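Local coordinates for ribonucleoside-diphosphate reductase subunit beta (PDB 6ZJK), which serves as the diiron-carrying small subunit of a ribonucleotide reductase, probably generating the radical needed to turn ribonucleoside diphosphates into deoxyribonucleotides, at residues F105-Q110 against E138-S143; S111-N116 against G179-F184; I206-G211 against R236-H241. All blocks are in the same frame, centred on the assembly; numbering follows the deposited sequence.

Contact 1: residues F105-Q110 against E138-S143; sequences FLDSVQ and EIHAQS. With FE (Fe (III) ion), chain H.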
loop_
_atom_site.group_PDB
_atom_site.type_symbol
_atom_site.label_atom_id
_atom_site.label_comp_id
_atom_site.label_asym_id
_atom_site.label_seq_id
_atom_site.Cartn_x
_atom_site.Cartn_y
_atom_site.Cartn_z
ATOM N N PHE A 105 -5.803 -7.165 -15.489
ATOM C CA PHE A 105 -4.505 -7.812 -15.390
ATOM C C PHE A 105 -3.403 -6.790 -15.100
ATOM O O PHE A 105 -2.512 -7.050 -14.279
ATOM C CB PHE A 105 -4.199 -8.579 -16.681
ATOM C CG PHE A 105 -2.741 -8.865 -16.860
ATOM C CD1 PHE A 105 -2.178 -10.007 -16.307
ATOM C CD2 PHE A 105 -1.913 -7.968 -17.545
ATOM C CE1 PHE A 105 -0.823 -10.262 -16.461
ATOM C CE2 PHE A 105 -0.569 -8.213 -17.685
ATOM C CZ PHE A 105 -0.019 -9.358 -17.154
ATOM N N LEU A 106 -3.468 -5.612 -15.704
ATOM C CA LEU A 106 -2.425 -4.600 -15.528
ATOM C C LEU A 106 -2.292 -4.106 -14.087
ATOM O O LEU A 106 -1.267 -4.130 -13.538
ATOM C CB LEU A 106 -2.591 -3.456 -16.500
ATOM C CG LEU A 106 -2.377 -3.707 -17.974
ATOM C CD1 LEU A 106 -2.453 -2.461 -18.769
ATOM C CD2 LEU A 106 -1.202 -4.539 -18.340
ATOM N N ASP A 107 -3.392 -3.703 -13.515
ATOM C CA ASP A 107 -3.431 -3.257 -12.177
ATOM C C ASP A 107 -3.116 -4.394 -11.197
ATOM O O ASP A 107 -2.535 -4.149 -10.206
ATOM C CB ASP A 107 -4.733 -2.604 -11.859
ATOM C CG ASP A 107 -4.859 -1.213 -12.425
ATOM O OD1 ASP A 107 -4.007 -0.373 -12.248
ATOM O OD2 ASP A 107 -5.853 -0.926 -13.019
ATOM N N SER A 108 -3.481 -5.630 -11.504
ATOM C CA SER A 108 -3.172 -6.719 -10.647
ATOM C C SER A 108 -1.688 -6.930 -10.586
ATOM O O SER A 108 -1.171 -7.108 -9.558
ATOM C CB SER A 108 -3.911 -8.000 -11.048
ATOM O OG SER A 108 -5.265 -7.911 -10.758
ATOM N N VAL A 109 -0.996 -6.897 -11.705
ATOM C CA VAL A 109 0.430 -7.090 -11.658
ATOM C C VAL A 109 1.155 -5.884 -11.058
ATOM O O VAL A 109 2.161 -6.031 -10.512
ATOM C CB VAL A 109 1.106 -7.469 -12.960
ATOM C CG1 VAL A 109 0.665 -8.795 -13.454
ATOM C CG2 VAL A 109 0.916 -6.435 -13.992
ATOM N N GLN A 110 0.589 -4.711 -11.171
ATOM C CA GLN A 110 1.151 -3.536 -10.579
ATOM C C GLN A 110 1.074 -3.736 -9.073
ATOM O O GLN A 110 2.023 -3.545 -8.406
ATOM C CB GLN A 110 0.391 -2.303 -10.980
ATOM C CG GLN A 110 0.650 -1.800 -12.371
ATOM C CD GLN A 110 2.057 -1.414 -12.612
ATOM O OE1 GLN A 110 2.880 -2.228 -12.901
ATOM N NE2 GLN A 110 2.333 -0.152 -12.481
ATOM N N GLU A 138 -4.854 -1.129 -6.144
ATOM C CA GLU A 138 -5.875 -2.018 -5.596
ATOM C C GLU A 138 -7.270 -1.432 -5.774
ATOM O O GLU A 138 -8.233 -2.165 -6.054
ATOM C CB GLU A 138 -5.607 -2.325 -4.123
ATOM C CG GLU A 138 -4.309 -3.076 -3.835
ATOM C CD GLU A 138 -4.380 -4.559 -4.147
ATOM O OE1 GLU A 138 -5.421 -5.033 -4.655
ATOM O OE2 GLU A 138 -3.391 -5.270 -3.862
ATOM N N ILE A 139 -7.406 -0.118 -5.596
ATOM C CA ILE A 139 -8.707 0.518 -5.796
ATOM C C ILE A 139 -9.139 0.452 -7.265
ATOM O O ILE A 139 -10.330 0.265 -7.570
ATOM C CB ILE A 139 -8.680 1.948 -5.239
ATOM C CG1 ILE A 139 -8.581 1.873 -3.705
ATOM C CG2 ILE A 139 -9.911 2.742 -5.647
ATOM C CD1 ILE A 139 -8.846 3.194 -3.027
ATOM N N HIS A 140 -8.192 0.496 -8.162
ATOM C CA HIS A 140 -8.465 0.460 -9.585
ATOM C C HIS A 140 -9.005 -0.895 -9.951
ATOM O O HIS A 140 -9.990 -1.007 -10.563
ATOM C CB HIS A 140 -7.236 0.813 -10.418
ATOM C CG HIS A 140 -6.812 2.245 -10.292
ATOM N ND1 HIS A 140 -5.581 2.704 -10.693
ATOM C CD2 HIS A 140 -7.443 3.294 -9.742
ATOM C CE1 HIS A 140 -5.500 3.976 -10.397
ATOM N NE2 HIS A 140 -6.612 4.355 -9.827
ATOM N N ALA A 141 -8.325 -1.900 -9.505
ATOM C CA ALA A 141 -8.726 -3.270 -9.790
ATOM C C ALA A 141 -10.116 -3.562 -9.246
ATOM O O ALA A 141 -10.912 -4.265 -9.890
ATOM C CB ALA A 141 -7.694 -4.246 -9.224
ATOM N N GLN A 142 -10.481 -3.021 -8.105
ATOM C CA GLN A 142 -11.777 -3.235 -7.507
ATOM C C GLN A 142 -12.877 -2.545 -8.223
ATOM O O GLN A 142 -13.965 -3.017 -8.262
ATOM C CB GLN A 142 -11.803 -2.774 -6.064
ATOM C CG GLN A 142 -13.022 -3.174 -5.293
ATOM C CD GLN A 142 -13.970 -2.080 -5.138
ATOM O OE1 GLN A 142 -13.605 -0.965 -5.037
ATOM N NE2 GLN A 142 -15.187 -2.393 -5.113
ATOM N N SER A 143 -12.575 -1.379 -8.738
ATOM C CA SER A 143 -13.467 -0.618 -9.606
ATOM C C SER A 143 -14.024 -1.482 -10.729
ATOM O O SER A 143 -15.122 -1.199 -11.231
ATOM C CB SER A 143 -12.760 0.615 -10.194
ATOM O OG SER A 143 -11.847 0.263 -11.229
HETATM FE FE FE H . -3.916 1.829 -12.121
HETATM O O HOH W 1 -2.950 4.040 -12.176
#
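Where segments 105-110 and 138-143 come nearest, Asp107 and Ala141 have their CA atoms 5.8 Å apart, near enough for the methyl of Ala141 to meet Asp107 CB at 4.3 Å. Around this close passage the polar ends converge on one iron. Asp107 gives it a single oxygen, OD1, at 2.2 Å, and His140 supplies ND1 at 2.4 Å; both side chains set CG beside the backbone N (chi1 -76° and -68°). OD1 lies at the edge of the imidazole, in the ring plane, as does a water that also binds the metal. The carboxylate plane is turned 59° from the imidazole, and OD2 lies against His140 CB at 3.4 Å. OD2 is hydrogen-bonded to the hydroxyl of Tyr144, one turn beyond His140. NE2 is hydrogen-bonded to Asp237, so iron at ND1 and this second-shell carboxylate together hold the ring's rotation. Glu137 adds a further ligand, and Arg49 of the second subunit packs on Ala141. An aspartate facing a Glu-x-x-His pair on the next helix is the signature of the first half of the diiron site in the ferritin-like bundle of R2 proteins; in tyrosyl-radical members a tyrosine here carries the radical, and Tyr144 is probably its counterpart.

Contact 2: residues S111-N116 against G179-F184; sequences SENLPN and GIYEKF
The carboxamide of Asn113 lies flat on one face of the Tyr181 ring, its ND2 3.3 Å above the plane and over the ring centre, while the Phe184 ring is met at its edge, in plane, by the backbone carbonyl O of Asn116. In the first pair the amide and phenol planes are only 12° apart, which makes this an amide-pi stack rather than an N-H pointed into the ring. ND2 sits almost evenly over the six carbons, and OD1 hangs off the near end, 3.7 Å from Tyr181 CB. Asn113 has its CG anti to the backbone N (chi1 -170°), which carries the amide across to the ring. The ring in turn is held by its hydroxyl, which is hydrogen-bonded to Gln110, one turn before Asn113 on the same helix, and it packs on Ala199 and Leu203 of helix 190-220.

Helices 90-118 and 168-186 thus meet inside the all-helical R2 fold, with the side chain of Tyr181 about 9 Å from a bound iron. CA atoms stand 7.0 Å apart at Asn113 and Tyr181, and 8.8 Å at Asn116 and Phe184. Between the two pairs helix 90-118 is kinked: Pro115 has no N-H to give, and Asn116 N bonds instead to Asn113 O at 2.8 Å. Asn116 O is buried without a hydrogen-bond partner in the model; what faces it is Phe184 CE2, at 3.8 Å, a ring edge whose C-H groups carry slight positive charge. Tyr120 meets the same phenylalanine edge-to-face. The second subunit closes over this region, where its Ile28 packs on Asn113 and its Arg49 forms a salt bridge with Glu112.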
loop_
_atom_site.group_PDB
_atom_site.type_symbol
_atom_site.label_atom_id
_atom_site.label_comp_id
_atom_site.label_asym_id
_atom_site.label_seq_id
_atom_site.Cartn_x
_atom_site.Cartn_y
_atom_site.Cartn_z
ATOM N N SER A 111 -0.040 -4.215 -8.547
ATOM C CA SER A 111 -0.226 -4.471 -7.119
ATOM C C SER A 111 0.729 -5.500 -6.542
ATOM O O SER A 111 1.053 -5.457 -5.408
ATOM C CB SER A 111 -1.635 -4.917 -6.821
ATOM O OG SER A 111 -2.561 -3.952 -7.080
ATOM N N GLU A 112 1.159 -6.439 -7.341
ATOM C CA GLU A 112 2.079 -7.407 -6.935
ATOM C C GLU A 112 3.508 -7.005 -7.139
ATOM O O GLU A 112 4.326 -7.411 -6.396
ATOM C CB GLU A 112 1.865 -8.658 -7.737
ATOM C CG GLU A 112 0.622 -9.406 -7.392
ATOM C CD GLU A 112 0.735 -10.152 -6.115
ATOM O OE1 GLU A 112 -0.296 -10.354 -5.513
ATOM O OE2 GLU A 112 1.833 -10.545 -5.743
ATOM N N ASN A 113 3.814 -6.243 -8.164
ATOM C CA ASN A 113 5.182 -5.885 -8.444
ATOM C C ASN A 113 5.748 -4.662 -7.732
ATOM O O ASN A 113 6.882 -4.648 -7.432
ATOM C CB ASN A 113 5.386 -5.679 -9.919
ATOM C CG ASN A 113 6.816 -5.551 -10.290
ATOM O OD1 ASN A 113 7.599 -6.427 -10.026
ATOM N ND2 ASN A 113 7.155 -4.479 -10.914
ATOM N N LEU A 114 4.952 -3.637 -7.553
ATOM C CA LEU A 114 5.389 -2.441 -6.882
ATOM C C LEU A 114 6.127 -2.678 -5.556
ATOM O O LEU A 114 7.100 -2.043 -5.305
ATOM C CB LEU A 114 4.230 -1.495 -6.685
ATOM C CG LEU A 114 3.795 -0.825 -7.957
ATOM C CD1 LEU A 114 2.658 0.116 -7.772
ATOM C CD2 LEU A 114 4.964 -0.154 -8.612
ATOM N N PRO A 115 5.656 -3.610 -4.747
ATOM C CA PRO A 115 6.376 -3.809 -3.505
ATOM C C PRO A 115 7.708 -4.437 -3.693
ATOM O O PRO A 115 8.497 -4.440 -2.807
ATOM C CB PRO A 115 5.502 -4.750 -2.745
ATOM C CG PRO A 115 4.178 -4.544 -3.265
ATOM C CD PRO A 115 4.278 -4.075 -4.655
ATOM N N ASN A 116 7.951 -4.984 -4.857
ATOM C CA ASN A 116 9.213 -5.607 -5.107
ATOM C C ASN A 116 10.217 -4.590 -5.553
ATOM O O ASN A 116 11.397 -4.763 -5.410
ATOM C CB ASN A 116 9.044 -6.654 -6.173
ATOM C CG ASN A 116 8.681 -7.974 -5.608
ATOM O OD1 ASN A 116 7.799 -8.082 -4.784
ATOM N ND2 ASN A 116 9.365 -8.994 -6.055
ATOM N N GLY A 179 6.654 -11.085 -17.753
ATOM C CA GLY A 179 8.000 -11.638 -17.802
ATOM C C GLY A 179 9.102 -10.634 -17.512
ATOM O O GLY A 179 10.159 -11.004 -16.992
ATOM N N ILE A 180 8.892 -9.363 -17.858
ATOM C CA ILE A 180 9.912 -8.352 -17.583
ATOM C C ILE A 180 10.026 -8.124 -16.085
ATOM O O ILE A 180 11.124 -8.084 -15.524
ATOM C CB ILE A 180 9.590 -7.040 -18.324
ATOM C CG1 ILE A 180 9.460 -7.294 -19.837
ATOM C CG2 ILE A 180 10.638 -5.982 -18.003
ATOM C CD1 ILE A 180 9.073 -6.071 -20.625
ATOM N N TYR A 181 8.912 -8.066 -15.417
ATOM C CA TYR A 181 8.939 -7.896 -14.027
ATOM C C TYR A 181 9.508 -9.141 -13.411
ATOM O O TYR A 181 10.382 -9.058 -12.609
ATOM C CB TYR A 181 7.546 -7.650 -13.511
ATOM C CG TYR A 181 6.950 -6.316 -13.801
ATOM C CD1 TYR A 181 7.715 -5.270 -14.205
ATOM C CD2 TYR A 181 5.621 -6.098 -13.655
ATOM C CE1 TYR A 181 7.167 -4.061 -14.461
ATOM C CE2 TYR A 181 5.068 -4.872 -13.907
ATOM C CZ TYR A 181 5.871 -3.857 -14.305
ATOM O OH TYR A 181 5.366 -2.646 -14.541
ATOM N N GLU A 182 9.076 -10.314 -13.835
ATOM C CA GLU A 182 9.517 -11.540 -13.173
ATOM C C GLU A 182 11.000 -11.802 -13.412
ATOM O O GLU A 182 11.655 -12.461 -12.594
ATOM C CB GLU A 182 8.647 -12.708 -13.648
ATOM C CG GLU A 182 8.943 -14.079 -13.036
ATOM C CD GLU A 182 8.226 -14.313 -11.711
ATOM O OE1 GLU A 182 8.669 -15.203 -10.954
ATOM O OE2 GLU A 182 7.210 -13.633 -11.433
ATOM N N LYS A 183 11.604 -11.197 -14.435
ATOM C CA LYS A 183 13.034 -11.461 -14.508
ATOM C C LYS A 183 13.786 -10.692 -13.428
ATOM O O LYS A 183 14.731 -11.211 -12.823
ATOM C CB LYS A 183 13.548 -11.052 -15.886
ATOM C CG LYS A 183 15.051 -11.137 -16.086
ATOM C CD LYS A 183 15.452 -12.034 -17.231
ATOM C CE LYS A 183 16.892 -12.468 -17.036
ATOM N NZ LYS A 183 17.142 -13.792 -17.695
ATOM N N PHE A 184 13.225 -9.653 -12.846
ATOM C CA PHE A 184 13.868 -9.030 -11.721
ATOM C C PHE A 184 13.495 -9.750 -10.478
ATOM O O PHE A 184 14.315 -9.941 -9.619
ATOM C CB PHE A 184 13.455 -7.583 -11.598
ATOM C CG PHE A 184 13.958 -6.918 -10.360
ATOM C CD1 PHE A 184 15.297 -6.776 -10.140
ATOM C CD2 PHE A 184 13.091 -6.424 -9.430
ATOM C CE1 PHE A 184 15.767 -6.163 -9.016
ATOM C CE2 PHE A 184 13.559 -5.806 -8.302
ATOM C CZ PHE A 184 14.897 -5.676 -8.096
#

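Contact 3: residues I206-G211 against R236-H241; sequences IYFYSG and RDEVTH. With FE (Fe (III) ion), chain G.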
loop_
_atom_site.group_PDB
_atom_site.type_symbol
_atom_site.label_atom_id
_atom_site.label_comp_id
_atom_site.label_asym_id
_atom_site.label_seq_id
_atom_site.Cartn_x
_atom_site.Cartn_y
_atom_site.Cartn_z
ATOM N N ILE A 206 1.393 4.409 -21.562
ATOM C CA ILE A 206 1.004 3.978 -22.907
ATOM C C ILE A 206 -0.187 3.014 -22.865
ATOM O O ILE A 206 -1.229 3.291 -23.470
ATOM C CB ILE A 206 2.187 3.337 -23.643
ATOM C CG1 ILE A 206 3.349 4.345 -23.765
ATOM C CG2 ILE A 206 1.750 2.850 -25.044
ATOM C CD1 ILE A 206 3.009 5.592 -24.573
ATOM N N TYR A 207 -0.053 1.888 -22.148
ATOM C CA TYR A 207 -1.097 0.859 -22.211
ATOM C C TYR A 207 -2.406 1.376 -21.628
ATOM O O TYR A 207 -3.463 1.218 -22.239
ATOM C CB TYR A 207 -0.664 -0.428 -21.488
ATOM C CG TYR A 207 0.629 -1.048 -21.996
ATOM C CD1 TYR A 207 1.086 -0.806 -23.284
ATOM C CD2 TYR A 207 1.405 -1.859 -21.171
ATOM C CE1 TYR A 207 2.278 -1.363 -23.742
ATOM C CE2 TYR A 207 2.596 -2.422 -21.621
ATOM C CZ TYR A 207 3.027 -2.166 -22.906
ATOM O OH TYR A 207 4.206 -2.715 -23.372
ATOM N N PHE A 208 -2.309 2.095 -20.537
ATOM C CA PHE A 208 -3.476 2.584 -19.928
ATOM C C PHE A 208 -4.146 3.662 -20.724
ATOM O O PHE A 208 -5.317 3.716 -20.749
ATOM C CB PHE A 208 -3.259 2.968 -18.455
ATOM C CG PHE A 208 -3.752 1.951 -17.501
ATOM C CD1 PHE A 208 -5.061 1.879 -17.169
ATOM C CD2 PHE A 208 -2.924 1.055 -16.989
ATOM C CE1 PHE A 208 -5.501 0.914 -16.328
ATOM C CE2 PHE A 208 -3.355 0.076 -16.162
ATOM C CZ PHE A 208 -4.645 0.016 -15.837
ATOM N N TYR A 209 -3.375 4.527 -21.351
ATOM C CA TYR A 209 -3.903 5.627 -22.150
ATOM C C TYR A 209 -4.654 5.103 -23.353
ATOM O O TYR A 209 -5.613 5.629 -23.730
ATOM C CB TYR A 209 -2.822 6.671 -22.465
ATOM C CG TYR A 209 -2.662 7.642 -21.344
ATOM C CD1 TYR A 209 -1.950 7.321 -20.248
ATOM C CD2 TYR A 209 -3.261 8.847 -21.375
ATOM C CE1 TYR A 209 -1.824 8.181 -19.199
ATOM C CE2 TYR A 209 -3.141 9.722 -20.336
ATOM C CZ TYR A 209 -2.421 9.361 -19.248
ATOM O OH TYR A 209 -2.310 10.206 -18.232
ATOM N N SER A 210 -4.196 4.028 -23.913
ATOM C CA SER A 210 -4.931 3.375 -24.992
ATOM C C SER A 210 -6.303 2.897 -24.523
ATOM O O SER A 210 -7.294 3.012 -25.253
ATOM C CB SER A 210 -4.120 2.207 -25.543
ATOM O OG SER A 210 -4.889 1.418 -26.454
ATOM N N GLY A 211 -6.349 2.283 -23.341
ATOM C CA GLY A 211 -7.622 1.788 -22.841
ATOM C C GLY A 211 -8.605 2.907 -22.544
ATOM O O GLY A 211 -9.806 2.781 -22.824
ATOM N N ARG A 236 -6.858 10.385 -13.622
ATOM C CA ARG A 236 -6.300 11.295 -12.667
ATOM C C ARG A 236 -5.181 10.673 -11.810
ATOM O O ARG A 236 -4.108 11.190 -11.784
ATOM C CB ARG A 236 -7.360 11.901 -11.837
ATOM C CG ARG A 236 -6.857 12.987 -10.938
ATOM C CD ARG A 236 -7.961 13.659 -10.210
ATOM N NE ARG A 236 -8.547 12.848 -9.168
ATOM C CZ ARG A 236 -9.482 13.277 -8.362
ATOM N NH1 ARG A 236 -9.902 14.472 -8.462
ATOM N NH2 ARG A 236 -9.992 12.523 -7.452
ATOM N N ASP A 237 -5.399 9.518 -11.220
ATOM C CA ASP A 237 -4.389 8.868 -10.474
ATOM C C ASP A 237 -3.225 8.521 -11.387
ATOM O O ASP A 237 -2.136 8.688 -11.034
ATOM C CB ASP A 237 -4.868 7.561 -9.812
ATOM C CG ASP A 237 -5.841 7.752 -8.651
ATOM O OD1 ASP A 237 -6.066 8.808 -8.129
ATOM O OD2 ASP A 237 -6.432 6.773 -8.279
ATOM N N GLU A 238 -3.463 8.046 -12.590
ATOM C CA GLU A 238 -2.406 7.679 -13.488
ATOM C C GLU A 238 -1.414 8.801 -13.813
ATOM O O GLU A 238 -0.299 8.574 -13.971
ATOM C CB GLU A 238 -2.976 7.068 -14.753
ATOM C CG GLU A 238 -2.010 6.286 -15.557
ATOM C CD GLU A 238 -1.762 4.906 -15.004
ATOM O OE1 GLU A 238 -2.527 3.973 -15.184
ATOM O OE2 GLU A 238 -0.824 4.733 -14.301
ATOM N N VAL A 239 -1.877 10.009 -13.913
ATOM C CA VAL A 239 -1.022 11.132 -14.135
ATOM C C VAL A 239 0.029 11.263 -13.051
ATOM O O VAL A 239 1.144 11.433 -13.350
ATOM C CB VAL A 239 -1.809 12.409 -14.243
ATOM C CG1 VAL A 239 -0.872 13.573 -14.212
ATOM C CG2 VAL A 239 -2.549 12.391 -15.543
ATOM N N THR A 240 -0.363 11.087 -11.802
ATOM C CA THR A 240 0.514 11.127 -10.673
ATOM C C THR A 240 1.471 9.980 -10.686
ATOM O O THR A 240 2.568 10.136 -10.322
ATOM C CB THR A 240 -0.237 11.244 -9.345
ATOM O OG1 THR A 240 -0.870 10.027 -9.001
ATOM C CG2 THR A 240 -1.247 12.247 -9.427
ATOM N N HIS A 241 1.075 8.829 -11.186
ATOM C CA HIS A 241 1.988 7.691 -11.225
ATOM C C HIS A 241 3.068 7.900 -12.277
ATOM O O HIS A 241 4.138 7.435 -12.160
ATOM C CB HIS A 241 1.297 6.366 -11.486
ATOM C CG HIS A 241 0.246 5.990 -10.485
ATOM N ND1 HIS A 241 -0.389 4.784 -10.514
ATOM C CD2 HIS A 241 -0.260 6.652 -9.428
ATOM C CE1 HIS A 241 -1.260 4.732 -9.537
ATOM N NE2 HIS A 241 -1.223 5.863 -8.881
HETATM FE FE FE G . -0.948 3.233 -12.247
HETATM O O HOH W 1 -2.950 4.040 -12.176
#
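Glu238, the first residue of the second Glu-x-x-His motif of the R2 diiron site, reaches from helix 225-255 toward Phe208 on helix 190-220. The two short segments run nearly antiparallel, at 162°, with axes 11.3 Å apart at closest approach, a separation that long side chains have to span. Glu238 does so with a bent chain: chi2 of 79° folds the carboxylate back toward the metal instead of letting it run straight on. OE2 then binds the second iron of the site at 2.5 Å, while His241, a turn later, contributes ND1 at 2.4 Å. Glu137, Glu204 and a water supply the remaining ligands.

The other oxygen, OE1, is left over one face of the Phe208 ring, nearest CG at 3.3 Å, with the carboxylate and ring planes 46° apart. Tyr209 and Glu238 lie alongside, pointing opposite ways, with Tyr209 CE1 4.1 Å from Glu238 CG. Tyr209 OH reaches Val239 CG2, 3.5 Å away, at the more exposed margin, and the phenol also makes a cation-pi contact with Arg310.

A carboxylate oxygen over a pi face is probably not an attractive pairing. The position of OE1 is more plausibly set by the iron's grip on OE2 and the bend at chi2, while Phe208, which also packs on Leu106, Asp107 and Tyr144, gives the diiron site a nonpolar side.

Overall arrangement
Contacts 1 and 2 are successive steps along helix 90-118, their centres 14 Å apart, and their segments alternate in the chain; contact 3 follows both. Contacts 1 and 3, with centres 12 Å apart, hold one iron each of a single diiron site, and one water binds both metals. They also touch directly: the Asp237 that pairs with His140 is also hydrogen-bonded to Trp71, an array resembling the radical-transfer path of related R2 proteins, and Phe208 CZ packs 3.2 Å from Asp107 OD2. Contact 2 stays about 6 Å from contact 3 at the nearest atoms. Helices 90-118 and 124-151 thus each carry iron ligands and also meet the second subunit.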